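Local coordinates for protein 3,4-dihydroxybenzoate decarboxylase (Enterobacter cloacae, PDB 5NY5) that probably catalyses the reversible decarboxylation of 3,4-dihydroxybenzoate to catechol, as a metal-binding member of the prenylated-flavin-dependent UbiD family, at residues Asn3-Asp7 with Leu8-Ile12; Cys463-Trp467 with Ala468-Arg472. One frame throughout, in Å; residues are numbered along the deposited sequence.

Both contacts are local, each made where a loop turns into a helical segment, and they stand near the two ends of the chain in sequence. Contact 1 (Asn3-Asp7 with Leu8-Ile12) starts helix 8-16, whereas contact 2 (Cys463-Trp467 with Ala468-Arg472) follows strand 455-462. The centre of contact 1 lies about 20 Å, and that of contact 2 about 37 Å, from the centre of the chain. Their own centres are about 48 Å apart and their nearest atoms about 37 Å. Neither lies near the site where this enzyme binds prenylated FMN and manganese, which is empty of both in this chain. No other protein chain touches contact 1, while contact 2 also faces neighbouring subunits.

Contact 1: Asn3-Asp7 with Leu8-Ile12; sequences NPIND and LRSAI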
ATOM      1  N   ASN A   3     -59.512  17.266  -6.882  1.00 92.40           N
ATOM      2  CA  ASN A   3     -58.266  17.996  -6.666  1.00 91.32           C
ATOM      3  C   ASN A   3     -57.236  17.260  -5.785  1.00 88.99           C
ATOM      4  O   ASN A   3     -56.045  17.309  -6.083  1.00 87.47           O
ATOM      5  CB  ASN A   3     -58.557  19.378  -6.072  1.00100.82           C
ATOM      6  CG  ASN A   3     -57.533  20.414  -6.487  1.00103.25           C
ATOM      7  OD1 ASN A   3     -57.007  20.369  -7.600  1.00102.50           O
ATOM      8  ND2 ASN A   3     -57.236  21.347  -5.592  1.00107.00           N
ATOM      9  N   PRO A   4     -57.658  16.594  -4.707  1.00 81.02           N
ATOM     10  CA  PRO A   4     -56.711  15.769  -3.952  1.00 70.52           C
ATOM     11  C   PRO A   4     -56.419  14.470  -4.691  1.00 70.00           C
ATOM     12  O   PRO A   4     -57.111  14.085  -5.634  1.00 73.46           O
ATOM     13  CB  PRO A   4     -57.439  15.503  -2.634  1.00 68.66           C
ATOM     14  CG  PRO A   4     -58.858  15.533  -3.005  1.00 76.50           C
ATOM     15  CD  PRO A   4     -58.968  16.631  -4.029  1.00 83.55           C
ATOM     16  N   ILE A   5     -55.371  13.790  -4.239  1.00 64.15           N
ATOM     17  CA  ILE A   5     -54.931  12.534  -4.832  1.00 61.01           C
ATOM     18  C   ILE A   5     -55.333  11.394  -3.909  1.00 61.01           C
ATOM     19  O   ILE A   5     -55.055  11.436  -2.705  1.00 61.54           O
ATOM     20  CB  ILE A   5     -53.416  12.527  -5.087  1.00 59.56           C
ATOM     21  CG1 ILE A   5     -53.037  13.652  -6.049  1.00 59.69           C
ATOM     22  CG2 ILE A   5     -52.983  11.188  -5.653  1.00 57.90           C
ATOM     23  CD1 ILE A   5     -51.599  13.594  -6.508  1.00 58.73           C
ATOM     24  N   ASN A   6     -55.992  10.382  -4.472  1.00 60.57           N
ATOM     25  CA  ASN A   6     -56.304   9.176  -3.723  1.00 60.52           C
ATOM     26  C   ASN A   6     -56.183   7.907  -4.552  1.00 59.23           C
ATOM     27  O   ASN A   6     -56.482   6.827  -4.036  1.00 59.28           O
ATOM     28  CB  ASN A   6     -57.715   9.259  -3.113  1.00 62.32           C
ATOM     29  CG  ASN A   6     -58.799   9.487  -4.154  1.00 63.00           C
ATOM     30  OD1 ASN A   6     -58.597   9.273  -5.349  1.00 62.02           O
ATOM     31  ND2 ASN A   6     -59.966   9.920  -3.695  1.00 64.86           N
ATOM     32  N   ASP A   7     -55.762   7.998  -5.809  1.00 58.27           N
ATOM     33  CA  ASP A   7     -55.566   6.820  -6.642  1.00 57.19           C
ATOM     34  C   ASP A   7     -54.642   7.194  -7.795  1.00 56.09           C
ATOM     35  O   ASP A   7     -54.131   8.314  -7.871  1.00 56.15           O
ATOM     36  CB  ASP A   7     -56.903   6.258  -7.138  1.00 58.01           C
ATOM     37  CG  ASP A   7     -57.790   7.315  -7.774  1.00 59.09           C
ATOM     38  OD1 ASP A   7     -57.271   8.356  -8.226  1.00 58.92           O
ATOM     39  OD2 ASP A   7     -59.017   7.094  -7.827  1.00 60.27           O
ATOM     40  N   LEU A   8     -54.433   6.236  -8.698  1.00 55.25           N
ATOM     41  CA  LEU A   8     -53.550   6.468  -9.834  1.00 54.31           C
ATOM     42  C   LEU A   8     -54.108   7.533 -10.771  1.00 54.95           C
ATOM     43  O   LEU A   8     -53.364   8.390 -11.262  1.00 54.63           O
ATOM     44  CB  LEU A   8     -53.320   5.156 -10.581  1.00 53.58           C
ATOM     45  CG  LEU A   8     -52.528   5.213 -11.884  1.00 52.79           C
ATOM     46  CD1 LEU A   8     -51.139   5.784 -11.653  1.00 52.01           C
ATOM     47  CD2 LEU A   8     -52.448   3.827 -12.491  1.00 52.42           C
ATOM     48  N   ARG A   9     -55.418   7.505 -11.025  1.00 56.02           N
ATOM     49  CA  ARG A   9     -55.991   8.405 -12.021  1.00 56.78           C
ATOM     50  C   ARG A   9     -56.033   9.848 -11.537  1.00 57.67           C
ATOM     51  O   ARG A   9     -55.910  10.771 -12.349  1.00 57.99           O
ATOM     52  CB  ARG A   9     -57.383   7.924 -12.418  1.00 57.86           C
ATOM     53  CG  ARG A   9     -57.378   6.546 -13.053  1.00 57.24           C
ATOM     54  CD  ARG A   9     -58.746   6.159 -13.568  1.00 58.49           C
ATOM     55  NE  ARG A   9     -58.799   4.748 -13.937  1.00 58.14           N
ATOM     56  CZ  ARG A   9     -59.787   4.193 -14.629  1.00 59.11           C
ATOM     57  NH1 ARG A   9     -60.807   4.933 -15.043  1.00 60.46           N
ATOM     58  NH2 ARG A   9     -59.751   2.900 -14.916  1.00 58.89           N
ATOM     59  N   SER A  10     -56.202  10.071 -10.233  1.00 58.25           N
ATOM     60  CA  SER A  10     -56.103  11.435  -9.724  1.00 59.20           C
ATOM     61  C   SER A  10     -54.664  11.934  -9.749  1.00 58.22           C
ATOM     62  O   SER A  10     -54.430  13.145  -9.821  1.00 58.93           O
ATOM     63  CB  SER A  10     -56.684  11.522  -8.312  1.00 60.29           C
ATOM     64  OG  SER A  10     -56.441  10.337  -7.576  1.00 59.50           O
ATOM     65  N   ALA A  11     -53.691  11.023  -9.703  1.00 56.75           N
ATOM     66  CA  ALA A  11     -52.297  11.435  -9.823  1.00 55.89           C
ATOM     67  C   ALA A  11     -51.958  11.818 -11.256  1.00 55.54           C
ATOM     68  O   ALA A  11     -51.257  12.809 -11.491  1.00 55.69           O
ATOM     69  CB  ALA A  11     -51.374  10.319  -9.333  1.00 54.65           C
ATOM     70  N   ILE A  12     -52.444  11.042 -12.227  1.00 55.20           N
ATOM     71  CA  ILE A  12     -52.242  11.385 -13.631  1.00 55.09           C
ATOM     72  C   ILE A  12     -52.845  12.749 -13.935  1.00 56.49           C
ATOM     73  O   ILE A  12     -52.291  13.532 -14.718  1.00 56.60           O
ATOM     74  CB  ILE A  12     -52.832  10.286 -14.533  1.00 54.82           C
ATOM     75  CG1 ILE A  12     -52.083   8.969 -14.323  1.00 53.57           C
ATOM     76  CG2 ILE A  12     -52.797  10.705 -15.993  1.00 55.04           C
ATOM     77  CD1 ILE A  12     -52.633   7.816 -15.132  1.00 53.48           C
TER
HETATM   78  O   HOH W   1     -55.452  16.106  -9.091  1.00 49.98           O
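Pro4 and Ser10 meet loosely, with Pro4 O 3.7 Å from Ser10 CB, where the N-terminal loop folds back beside the helix that it leads into. Just before the proline, Asn3 O shares a water with Ser10 O; the water donates to both carbonyls. Ile5 supplies the apolar part: its CG2 methyl lies 4.1 Å from Ala11 CB, and its CD1 reaches the Ala11 backbone. A branched side chain suits this place because two separate methyls can cover the small alanine. At Asn6 and Asp7 the contact turns polar. Both backbone N-H groups are directed at Ser10 OG, 3.1 Å from Asn6 N and 3.0 Å from Asp7 N, although the hydroxyl is less surely placed than the backbone. Asp7 holds CG between its own N and carbonyl carbon (chi1 51°), which brings OD1 round to the first turn, where it accepts from Ser10 N at 2.8 Å; the exact place of OD1 is likewise less certain. Its other oxygen, OD2, forms a salt bridge with Arg260. The backbone adds a weak bond from Ala11 N to Asp7 O. Leu8 packs away from the loop on Leu72 and Ile316, and Arg9 pairs with Glu262. Aspartate as N-cap and serine three residues on, each side chain turned to the other's backbone N-H, make the capping box that opens helix 8-16.

Contact 2: Cys463-Trp467 with Ala468-Arg472; sequences CTVPW and ALKAR
Backbone hydrogen bonds of the i to i+3 kind tie Pro466 to Leu469 and Trp467 to Lys470. Leu469 N donates to Pro466 O at 2.9 Å. One residue on, the bond from Lys470 N to Trp467 O, at 3.4 Å, is weak. Proline suits the start of such a turn: it has no N-H to give, and its carbonyl still accepts.

The apolar contacts follow the same turn. Val465 has CG1 anti to its N (chi1 -179°), which carries this methyl to 3.8 Å from Lys470 CA and 4.3 Å from Leu469 CB. Valine fits here because its branch is short and lays CG1 against the Leu469-Lys470 backbone. Pro466 CG meets Leu469 CD1 at 4.1 Å, the two side chains crossing at a slant. Pro466 and Leu469 also pack on Tyr446 of a second subunit.

Between lysine and indole the contact is made by methylene carbon. Lys470 CD lies 3.5 Å from Trp467 CE3, on the six-membered part of the ring, and CG is 3.4 Å from Trp467 O. The chain then bends at chi3 and chi4 (74° and 67°), and NZ finds its hydrogen bond elsewhere in the structure. Lysine suits the place, its long aliphatic stem lying by the indole while the charge is carried beyond it.

Arg472, farther along, forms a salt bridge with Asp445 of the second subunit. The chemistry thus divides the labour: main-chain bonds shape a 3-10 turn, hydrocarbon fills its sides, and the lysine ammonium group is satisfied apart from the indole.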
ATOM      1  N   CYS A 463     -13.769  13.910  -1.087  1.00 35.59           N
ATOM      2  CA  CYS A 463     -13.575  15.073  -1.937  1.00 36.02           C
ATOM      3  C   CYS A 463     -13.922  16.370  -1.226  1.00 36.44           C
ATOM      4  O   CYS A 463     -14.233  17.365  -1.885  1.00 36.88           O
ATOM      5  CB  CYS A 463     -14.397  14.941  -3.216  1.00 36.14           C
ATOM      6  SG  CYS A 463     -14.063  13.430  -4.104  1.00 35.77           S
ATOM      7  N   THR A 464     -13.888  16.372   0.101  1.00 36.39           N
ATOM      8  CA  THR A 464     -14.108  17.582   0.872  1.00 36.87           C
ATOM      9  C   THR A 464     -12.789  18.317   1.054  1.00 37.15           C
ATOM     10  O   THR A 464     -11.722  17.707   1.141  1.00 36.91           O
ATOM     11  CB  THR A 464     -14.729  17.267   2.236  1.00 36.84           C
ATOM     12  OG1 THR A 464     -13.775  16.591   3.065  1.00 36.60           O
ATOM     13  CG2 THR A 464     -15.947  16.383   2.066  1.00 36.61           C
ATOM     14  N   VAL A 465     -12.872  19.636   1.087  1.00 37.73           N
ATOM     15  CA  VAL A 465     -11.675  20.456   1.286  1.00 38.17           C
ATOM     16  C   VAL A 465     -11.204  20.299   2.727  1.00 38.16           C
ATOM     17  O   VAL A 465     -12.017  20.436   3.655  1.00 38.27           O
ATOM     18  CB  VAL A 465     -11.975  21.917   0.961  1.00 38.89           C
ATOM     19  CG1 VAL A 465     -10.732  22.768   1.131  1.00 39.45           C
ATOM     20  CG2 VAL A 465     -12.522  22.040  -0.442  1.00 38.97           C
ATOM     21  N   PRO A 466      -9.930  19.994   2.963  1.00 38.12           N
ATOM     22  CA  PRO A 466      -9.425  19.962   4.338  1.00 38.27           C
ATOM     23  C   PRO A 466      -9.698  21.285   5.034  1.00 39.00           C
ATOM     24  O   PRO A 466      -9.571  22.353   4.435  1.00 39.51           O
ATOM     25  CB  PRO A 466      -7.924  19.714   4.159  1.00 38.31           C
ATOM     26  CG  PRO A 466      -7.812  19.043   2.840  1.00 37.90           C
ATOM     27  CD  PRO A 466      -8.893  19.631   1.984  1.00 38.02           C
ATOM     28  N   TRP A 467     -10.086  21.199   6.309  1.00 39.12           N
ATOM     29  CA  TRP A 467     -10.523  22.382   7.044  1.00 39.85           C
ATOM     30  C   TRP A 467      -9.509  23.514   6.955  1.00 40.61           C
ATOM     31  O   TRP A 467      -9.883  24.681   6.786  1.00 41.17           O
ATOM     32  CB  TRP A 467     -10.780  22.023   8.508  1.00 39.99           C
ATOM     33  CG  TRP A 467     -10.877  23.226   9.382  1.00 40.88           C
ATOM     34  CD1 TRP A 467      -9.886  23.767  10.144  1.00 41.48           C
ATOM     35  CD2 TRP A 467     -12.026  24.054   9.568  1.00 41.35           C
ATOM     36  NE1 TRP A 467     -10.351  24.880  10.802  1.00 42.30           N
ATOM     37  CE2 TRP A 467     -11.664  25.076  10.465  1.00 42.23           C
ATOM     38  CE3 TRP A 467     -13.331  24.025   9.072  1.00 41.17           C
ATOM     39  CZ2 TRP A 467     -12.555  26.060  10.871  1.00 42.93           C
ATOM     40  CZ3 TRP A 467     -14.212  25.004   9.475  1.00 41.86           C
ATOM     41  CH2 TRP A 467     -13.821  26.008  10.365  1.00 42.73           C
ATOM     42  N   ALA A 468      -8.220  23.189   7.054  1.00 40.55           N
ATOM     43  CA  ALA A 468      -7.187  24.216   7.098  1.00 41.33           C
ATOM     44  C   ALA A 468      -7.024  24.948   5.773  1.00 41.61           C
ATOM     45  O   ALA A 468      -6.459  26.045   5.755  1.00 42.44           O
ATOM     46  CB  ALA A 468      -5.852  23.596   7.513  1.00 41.29           C
ATOM     47  N   LEU A 469      -7.504  24.378   4.671  1.00 41.03           N
ATOM     48  CA  LEU A 469      -7.305  24.958   3.353  1.00 41.34           C
ATOM     49  C   LEU A 469      -8.558  25.605   2.781  1.00 41.49           C
ATOM     50  O   LEU A 469      -8.514  26.099   1.649  1.00 42.58           O
ATOM     51  CB  LEU A 469      -6.801  23.885   2.380  1.00 40.74           C
ATOM     52  CG  LEU A 469      -5.630  23.026   2.850  1.00 40.49           C
ATOM     53  CD1 LEU A 469      -5.219  22.053   1.762  1.00 40.00           C
ATOM     54  CD2 LEU A 469      -4.461  23.899   3.265  1.00 41.34           C
ATOM     55  N   LYS A 470      -9.662  25.634   3.535  1.00 41.37           N
ATOM     56  CA  LYS A 470     -10.949  26.039   2.971  1.00 41.44           C
ATOM     57  C   LYS A 470     -10.901  27.433   2.359  1.00 42.34           C
ATOM     58  O   LYS A 470     -11.660  27.727   1.429  1.00 42.44           O
ATOM     59  CB  LYS A 470     -12.037  25.973   4.042  1.00 41.37           C
ATOM     60  CG  LYS A 470     -12.369  24.567   4.510  1.00 40.55           C
ATOM     61  CD  LYS A 470     -13.388  24.593   5.636  1.00 40.70           C
ATOM     62  CE  LYS A 470     -14.781  24.923   5.131  1.00 40.81           C
ATOM     63  NZ  LYS A 470     -15.327  23.840   4.268  1.00 40.10           N
ATOM     64  N   ALA A 471     -10.019  28.301   2.856  1.00 43.08           N
ATOM     65  CA  ALA A 471      -9.935  29.654   2.327  1.00 44.07           C
ATOM     66  C   ALA A 471      -9.362  29.693   0.917  1.00 44.22           C
ATOM     67  O   ALA A 471      -9.536  30.696   0.218  1.00 45.00           O
ATOM     68  CB  ALA A 471      -9.097  30.530   3.257  1.00 44.91           C
ATOM     69  N   ARG A 472      -8.691  28.630   0.483  1.00 43.59           N
ATOM     70  CA  ARG A 472      -8.082  28.575  -0.837  1.00 43.80           C
ATOM     71  C   ARG A 472      -8.960  27.896  -1.875  1.00 43.24           C
ATOM     72  O   ARG A 472      -8.600  27.885  -3.055  1.00 43.51           O
ATOM     73  CB  ARG A 472      -6.736  27.849  -0.772  1.00 43.60           C
ATOM     74  CG  ARG A 472      -5.659  28.565   0.015  1.00 44.36           C
ATOM     75  CD  ARG A 472      -4.312  27.943  -0.287  1.00 51.33           C
ATOM     76  NE  ARG A 472      -3.653  27.428   0.906  1.00 51.65           N
ATOM     77  CZ  ARG A 472      -2.684  26.520   0.883  1.00 43.76           C
ATOM     78  NH1 ARG A 472      -2.272  26.020  -0.273  1.00 43.66           N
ATOM     79  NH2 ARG A 472      -2.134  26.108   2.014  1.00 52.09           N
TER